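Local coordinates for virulence protein STM3117 (Salmonella enterica subsp. enterica serovar Typhimurium, PDB 3HUH) that promotes replication of the bacterium inside host macrophages and may take part in biosynthesis and modification of the cell-wall peptidoglycan, at residues V100-G114 with S127-I140. Sequence-based numbering, arbitrary orientation.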
loop_
_atom_site.group_PDB
_atom_site.type_symbol
_atom_site.label_atom_id
_atom_site.label_comp_id
_atom_site.label_asym_id
_atom_site.label_seq_id
_atom_site.Cartn_x
_atom_site.Cartn_y
_atom_site.Cartn_z
ATOM N N VAL A 100 -12.232 -18.760 1.417
ATOM C CA VAL A 100 -12.345 -17.307 1.365
ATOM C C VAL A 100 -13.400 -16.927 0.331
ATOM O O VAL A 100 -14.218 -16.038 0.564
ATOM C CB VAL A 100 -11.005 -16.643 0.971
ATOM C CG1 VAL A 100 -11.193 -15.133 0.827
ATOM C CG2 VAL A 100 -9.945 -16.942 2.028
ATOM N N VAL A 101 -13.371 -17.598 -0.819
ATOM C CA VAL A 101 -14.352 -17.334 -1.871
ATOM C C VAL A 101 -15.751 -17.489 -1.289
ATOM O O VAL A 101 -16.605 -16.624 -1.465
ATOM C CB VAL A 101 -14.192 -18.322 -3.052
ATOM C CG1 VAL A 101 -15.409 -18.253 -3.963
ATOM C CG2 VAL A 101 -12.935 -17.989 -3.834
ATOM N N SER A 102 -15.973 -18.597 -0.590
ATOM C CA SER A 102 -17.265 -18.868 0.026
ATOM C C SER A 102 -17.636 -17.790 1.044
ATOM O O SER A 102 -18.779 -17.338 1.098
ATOM C CB SER A 102 -17.235 -20.238 0.706
ATOM O OG SER A 102 -18.429 -20.474 1.429
ATOM N N GLU A 103 -16.660 -17.377 1.844
ATOM C CA GLU A 103 -16.872 -16.356 2.863
ATOM C C GLU A 103 -17.352 -15.053 2.223
ATOM O O GLU A 103 -18.280 -14.408 2.718
ATOM C CB GLU A 103 -15.559 -16.128 3.616
ATOM C CG GLU A 103 -15.673 -15.426 4.947
ATOM C CD GLU A 103 -14.338 -15.393 5.675
ATOM O OE1 GLU A 103 -13.724 -16.470 5.833
ATOM O OE2 GLU A 103 -13.907 -14.299 6.086
ATOM N N ILE A 104 -16.721 -14.677 1.113
ATOM C CA ILE A 104 -17.069 -13.455 0.395
ATOM C C ILE A 104 -18.496 -13.490 -0.145
ATOM O O ILE A 104 -19.240 -12.521 -0.012
ATOM C CB ILE A 104 -16.088 -13.208 -0.781
ATOM C CG1 ILE A 104 -14.722 -12.788 -0.229
ATOM C CG2 ILE A 104 -16.654 -12.157 -1.741
ATOM C CD1 ILE A 104 -13.651 -12.639 -1.281
ATOM N N LEU A 105 -18.875 -14.605 -0.762
ATOM C CA LEU A 105 -20.221 -14.729 -1.312
ATOM C C LEU A 105 -21.273 -14.715 -0.208
ATOM O O LEU A 105 -22.331 -14.106 -0.352
ATOM C CB LEU A 105 -20.334 -16.017 -2.127
ATOM C CG LEU A 105 -19.467 -16.064 -3.388
ATOM C CD1 LEU A 105 -19.524 -17.459 -3.979
ATOM C CD2 LEU A 105 -19.953 -15.026 -4.390
ATOM N N GLN A 106 -20.978 -15.380 0.904
ATOM C CA GLN A 106 -21.910 -15.426 2.020
ATOM C C GLN A 106 -22.109 -14.045 2.631
ATOM O O GLN A 106 -23.146 -13.767 3.230
ATOM C CB GLN A 106 -21.415 -16.410 3.080
ATOM C CG GLN A 106 -21.550 -17.862 2.655
ATOM C CD GLN A 106 -21.088 -18.829 3.724
ATOM O OE1 GLN A 106 -21.395 -18.659 4.905
ATOM N NE2 GLN A 106 -20.355 -19.859 3.315
ATOM N N ALA A 107 -21.114 -13.177 2.468
ATOM C CA ALA A 107 -21.193 -11.820 2.998
ATOM C C ALA A 107 -21.913 -10.898 2.015
ATOM O O ALA A 107 -22.034 -9.696 2.254
ATOM C CB ALA A 107 -19.796 -11.289 3.286
ATOM N N GLY A 108 -22.386 -11.466 0.908
ATOM C CA GLY A 108 -23.090 -10.677 -0.088
ATOM C C GLY A 108 -22.195 -9.753 -0.889
ATOM O O GLY A 108 -22.652 -8.754 -1.445
ATOM N N ILE A 109 -20.912 -10.089 -0.963
ATOM C CA ILE A 109 -19.956 -9.272 -1.695
ATOM C C ILE A 109 -19.753 -9.833 -3.095
ATOM O O ILE A 109 -19.584 -11.038 -3.273
ATOM C CB ILE A 109 -18.607 -9.240 -0.964
ATOM C CG1 ILE A 109 -18.822 -8.749 0.469
ATOM C CG2 ILE A 109 -17.620 -8.350 -1.711
ATOM C CD1 ILE A 109 -17.637 -8.955 1.358
ATOM N N SER A 110 -19.769 -8.955 -4.090
ATOM C CA SER A 110 -19.587 -9.383 -5.467
ATOM C C SER A 110 -18.121 -9.655 -5.783
ATOM O O SER A 110 -17.234 -8.881 -5.413
ATOM C CB SER A 110 -20.126 -8.320 -6.423
ATOM O OG SER A 110 -21.481 -8.021 -6.128
ATOM N N ILE A 111 -17.874 -10.767 -6.465
ATOM C CA ILE A 111 -16.525 -11.143 -6.859
ATOM C C ILE A 111 -16.215 -10.532 -8.221
ATOM O O ILE A 111 -16.831 -10.890 -9.229
ATOM C CB ILE A 111 -16.386 -12.676 -6.944
ATOM C CG1 ILE A 111 -16.503 -13.274 -5.538
ATOM C CG2 ILE A 111 -15.052 -13.051 -7.584
ATOM C CD1 ILE A 111 -16.371 -14.779 -5.484
ATOM N N VAL A 112 -15.265 -9.601 -8.252
ATOM C CA VAL A 112 -14.891 -8.948 -9.501
ATOM C C VAL A 112 -14.294 -9.954 -10.477
ATOM O O VAL A 112 -14.661 -9.988 -11.651
ATOM C CB VAL A 112 -13.872 -7.816 -9.257
ATOM C CG1 VAL A 112 -13.428 -7.219 -10.583
ATOM C CG2 VAL A 112 -14.496 -6.747 -8.373
ATOM N N GLU A 113 -13.374 -10.771 -9.976
ATOM C CA GLU A 113 -12.721 -11.788 -10.786
ATOM C C GLU A 113 -12.084 -12.830 -9.879
ATOM O O GLU A 113 -11.782 -12.546 -8.720
ATOM C CB GLU A 113 -11.643 -11.153 -11.670
ATOM C CG GLU A 113 -10.919 -12.151 -12.563
ATOM C CD GLU A 113 -9.966 -11.488 -13.535
ATOM O OE1 GLU A 113 -9.315 -12.213 -14.316
ATOM O OE2 GLU A 113 -9.870 -10.244 -13.523
ATOM N N GLY A 114 -11.890 -14.035 -10.407
ATOM C CA GLY A 114 -11.259 -15.080 -9.629
ATOM C C GLY A 114 -12.183 -16.179 -9.136
ATOM O O GLY A 114 -13.405 -16.101 -9.309
ATOM N N SER A 127 -5.660 -15.741 -6.614
ATOM C CA SER A 127 -6.303 -14.506 -6.180
ATOM C C SER A 127 -7.791 -14.378 -6.447
ATOM O O SER A 127 -8.306 -14.874 -7.447
ATOM C CB SER A 127 -5.623 -13.305 -6.840
ATOM O OG SER A 127 -4.242 -13.245 -6.548
ATOM N N ILE A 128 -8.460 -13.680 -5.539
ATOM C CA ILE A 128 -9.876 -13.388 -5.662
ATOM C C ILE A 128 -9.919 -11.865 -5.520
ATOM O O ILE A 128 -9.214 -11.301 -4.681
ATOM C CB ILE A 128 -10.696 -14.076 -4.544
ATOM C CG1 ILE A 128 -12.193 -13.915 -4.824
ATOM C CG2 ILE A 128 -10.326 -13.510 -3.190
ATOM C CD1 ILE A 128 -12.648 -14.629 -6.086
ATOM N N TYR A 129 -10.710 -11.198 -6.356
ATOM C CA TYR A 129 -10.800 -9.741 -6.319
ATOM C C TYR A 129 -12.172 -9.232 -5.924
ATOM O O TYR A 129 -13.191 -9.729 -6.405
ATOM C CB TYR A 129 -10.488 -9.141 -7.691
ATOM C CG TYR A 129 -9.104 -9.393 -8.236
ATOM C CD1 TYR A 129 -8.118 -8.408 -8.161
ATOM C CD2 TYR A 129 -8.798 -10.587 -8.886
ATOM C CE1 TYR A 129 -6.862 -8.602 -8.733
ATOM C CE2 TYR A 129 -7.547 -10.792 -9.461
ATOM C CZ TYR A 129 -6.585 -9.794 -9.384
ATOM O OH TYR A 129 -5.361 -9.974 -9.983
ATOM N N ILE A 130 -12.189 -8.234 -5.048
ATOM C CA ILE A 130 -13.431 -7.589 -4.625
ATOM C C ILE A 130 -13.132 -6.098 -4.548
ATOM O O ILE A 130 -11.999 -5.669 -4.784
ATOM C CB ILE A 130 -13.928 -8.084 -3.238
ATOM C CG1 ILE A 130 -12.858 -7.844 -2.167
ATOM C CG2 ILE A 130 -14.298 -9.560 -3.316
ATOM C CD1 ILE A 130 -13.284 -8.226 -0.771
ATOM N N ARG A 131 -14.144 -5.300 -4.239
ATOM C CA ARG A 131 -13.944 -3.866 -4.123
ATOM C C ARG A 131 -14.445 -3.380 -2.783
ATOM O O ARG A 131 -15.422 -3.911 -2.248
ATOM C CB ARG A 131 -14.681 -3.114 -5.229
ATOM C CG ARG A 131 -14.038 -3.261 -6.591
ATOM C CD ARG A 131 -14.664 -2.344 -7.619
ATOM N NE ARG A 131 -14.154 -2.656 -8.951
ATOM C CZ ARG A 131 -12.926 -2.377 -9.373
ATOM N NH1 ARG A 131 -12.066 -1.760 -8.571
ATOM N NH2 ARG A 131 -12.550 -2.741 -10.593
ATOM N N ASP A 132 -13.776 -2.375 -2.229
ATOM C CA ASP A 132 -14.222 -1.838 -0.958
ATOM C C ASP A 132 -15.277 -0.766 -1.238
ATOM O O ASP A 132 -15.603 -0.504 -2.396
ATOM C CB ASP A 132 -13.030 -1.324 -0.120
ATOM C CG ASP A 132 -12.467 0.007 -0.594
ATOM O OD1 ASP A 132 -12.903 0.556 -1.626
ATOM O OD2 ASP A 132 -11.558 0.509 0.102
ATOM N N PRO A 133 -15.837 -0.146 -0.192
ATOM C CA PRO A 133 -16.868 0.883 -0.384
ATOM C C PRO A 133 -16.560 2.040 -1.325
ATOM O O PRO A 133 -17.477 2.622 -1.922
ATOM C CB PRO A 133 -17.139 1.355 1.038
ATOM C CG PRO A 133 -16.963 0.108 1.826
ATOM C CD PRO A 133 -15.680 -0.454 1.241
ATOM N N ASP A 134 -15.280 2.368 -1.472
ATOM C CA ASP A 134 -14.886 3.478 -2.331
ATOM C C ASP A 134 -14.456 3.050 -3.726
ATOM O O ASP A 134 -14.141 3.887 -4.563
ATOM C CB ASP A 134 -13.771 4.284 -1.657
ATOM C CG ASP A 134 -14.257 5.028 -0.424
ATOM O OD1 ASP A 134 -14.706 6.189 -0.560
ATOM O OD2 ASP A 134 -14.213 4.445 0.681
ATOM N N GLY A 135 -14.446 1.745 -3.980
ATOM C CA GLY A 135 -14.058 1.269 -5.294
ATOM C C GLY A 135 -12.620 0.791 -5.394
ATOM O O GLY A 135 -12.166 0.411 -6.476
ATOM N N ASN A 136 -11.890 0.823 -4.282
ATOM C CA ASN A 136 -10.514 0.347 -4.298
ATOM C C ASN A 136 -10.556 -1.135 -4.657
ATOM O O ASN A 136 -11.477 -1.858 -4.250
ATOM C CB ASN A 136 -9.859 0.509 -2.922
ATOM C CG ASN A 136 -9.723 1.965 -2.502
ATOM O OD1 ASN A 136 -10.072 2.333 -1.379
ATOM N ND2 ASN A 136 -9.207 2.793 -3.394
ATOM N N LEU A 137 -9.577 -1.588 -5.430
ATOM C CA LEU A 137 -9.524 -2.994 -5.806
ATOM C C LEU A 137 -8.755 -3.745 -4.727
ATOM O O LEU A 137 -7.620 -3.383 -4.390
ATOM C CB LEU A 137 -8.831 -3.169 -7.156
ATOM C CG LEU A 137 -8.788 -4.607 -7.686
ATOM C CD1 LEU A 137 -10.205 -5.099 -7.987
ATOM C CD2 LEU A 137 -7.926 -4.658 -8.931
ATOM N N ILE A 138 -9.383 -4.778 -4.179
ATOM C CA ILE A 138 -8.757 -5.580 -3.139
ATOM C C ILE A 138 -8.567 -7.001 -3.650
ATOM O O ILE A 138 -9.530 -7.693 -3.976
ATOM C CB ILE A 138 -9.620 -5.611 -1.862
ATOM C CG1 ILE A 138 -9.903 -4.179 -1.388
ATOM C CG2 ILE A 138 -8.915 -6.419 -0.782
ATOM C CD1 ILE A 138 -8.662 -3.340 -1.118
ATOM N N GLU A 139 -7.307 -7.411 -3.726
ATOM C CA GLU A 139 -6.930 -8.734 -4.194
ATOM C C GLU A 139 -6.568 -9.549 -2.956
ATOM O O GLU A 139 -5.634 -9.203 -2.238
ATOM C CB GLU A 139 -5.718 -8.610 -5.135
ATOM C CG GLU A 139 -5.248 -9.913 -5.786
ATOM C CD GLU A 139 -3.996 -9.735 -6.645
ATOM O OE1 GLU A 139 -3.568 -8.578 -6.858
ATOM O OE2 GLU A 139 -3.434 -10.754 -7.116
ATOM N N ILE A 140 -7.330 -10.605 -2.686
ATOM C CA ILE A 140 -7.056 -11.468 -1.536
ATOM C C ILE A 140 -6.449 -12.740 -2.117
ATOM O O ILE A 140 -7.070 -13.412 -2.950
ATOM C CB ILE A 140 -8.340 -11.782 -0.747
ATOM C CG1 ILE A 140 -8.968 -10.473 -0.260
ATOM C CG2 ILE A 140 -8.010 -12.655 0.450
ATOM C CD1 ILE A 140 -10.369 -10.611 0.285
HETATM O O HOH W 1 -16.941 -6.222 -4.939
#
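Helix 100-106 runs nearly parallel to strand 127-131, their axes 10.0 Å apart and inclined by 18°, and the chain returns from it along the strand's edge: the helix-on-sheet packing of a βαβββ module in the vicinal oxygen chelate (glyoxalase) fold. A Schellman motif at G108, whose positive phi suits glycine, ends the helix. Isoleucines and valines suit the space between helix and sheet, turning in compact methyl-bearing side chains that need no polar partner. I104 and I130 meet tip to tip, I104 CD1 lying 3.7 Å from I130 CG2 and also touching I128 CG2. I109 adds its CG2 beside that of I130, while V100 packs on I140. I128 CG1 stands anti to its backbone N (chi1 -172°), and its CD1 reaches between V101 and I111, unusually tight at 3.2 Å from I111 CG2. Two backbone bonds grip Y129: its N donates to E113 O almost straight (160°), and its O accepts, more bent, from V112 N at 2.8 Å. G114 follows at positive phi, where a CB would press on E113 O and S127 O. R118 forms a salt bridge with the E113 carboxylate and hydrogen-bonds the Y129 hydroxyl. V112 sets CG2 crosswise against the R131 aliphatic chain, whose guanidinium NH2 donates to the backbone O of K78 of the second subunit. One water bridges the segments, donating to S110 O at 2.7 Å and accepting from R131 N.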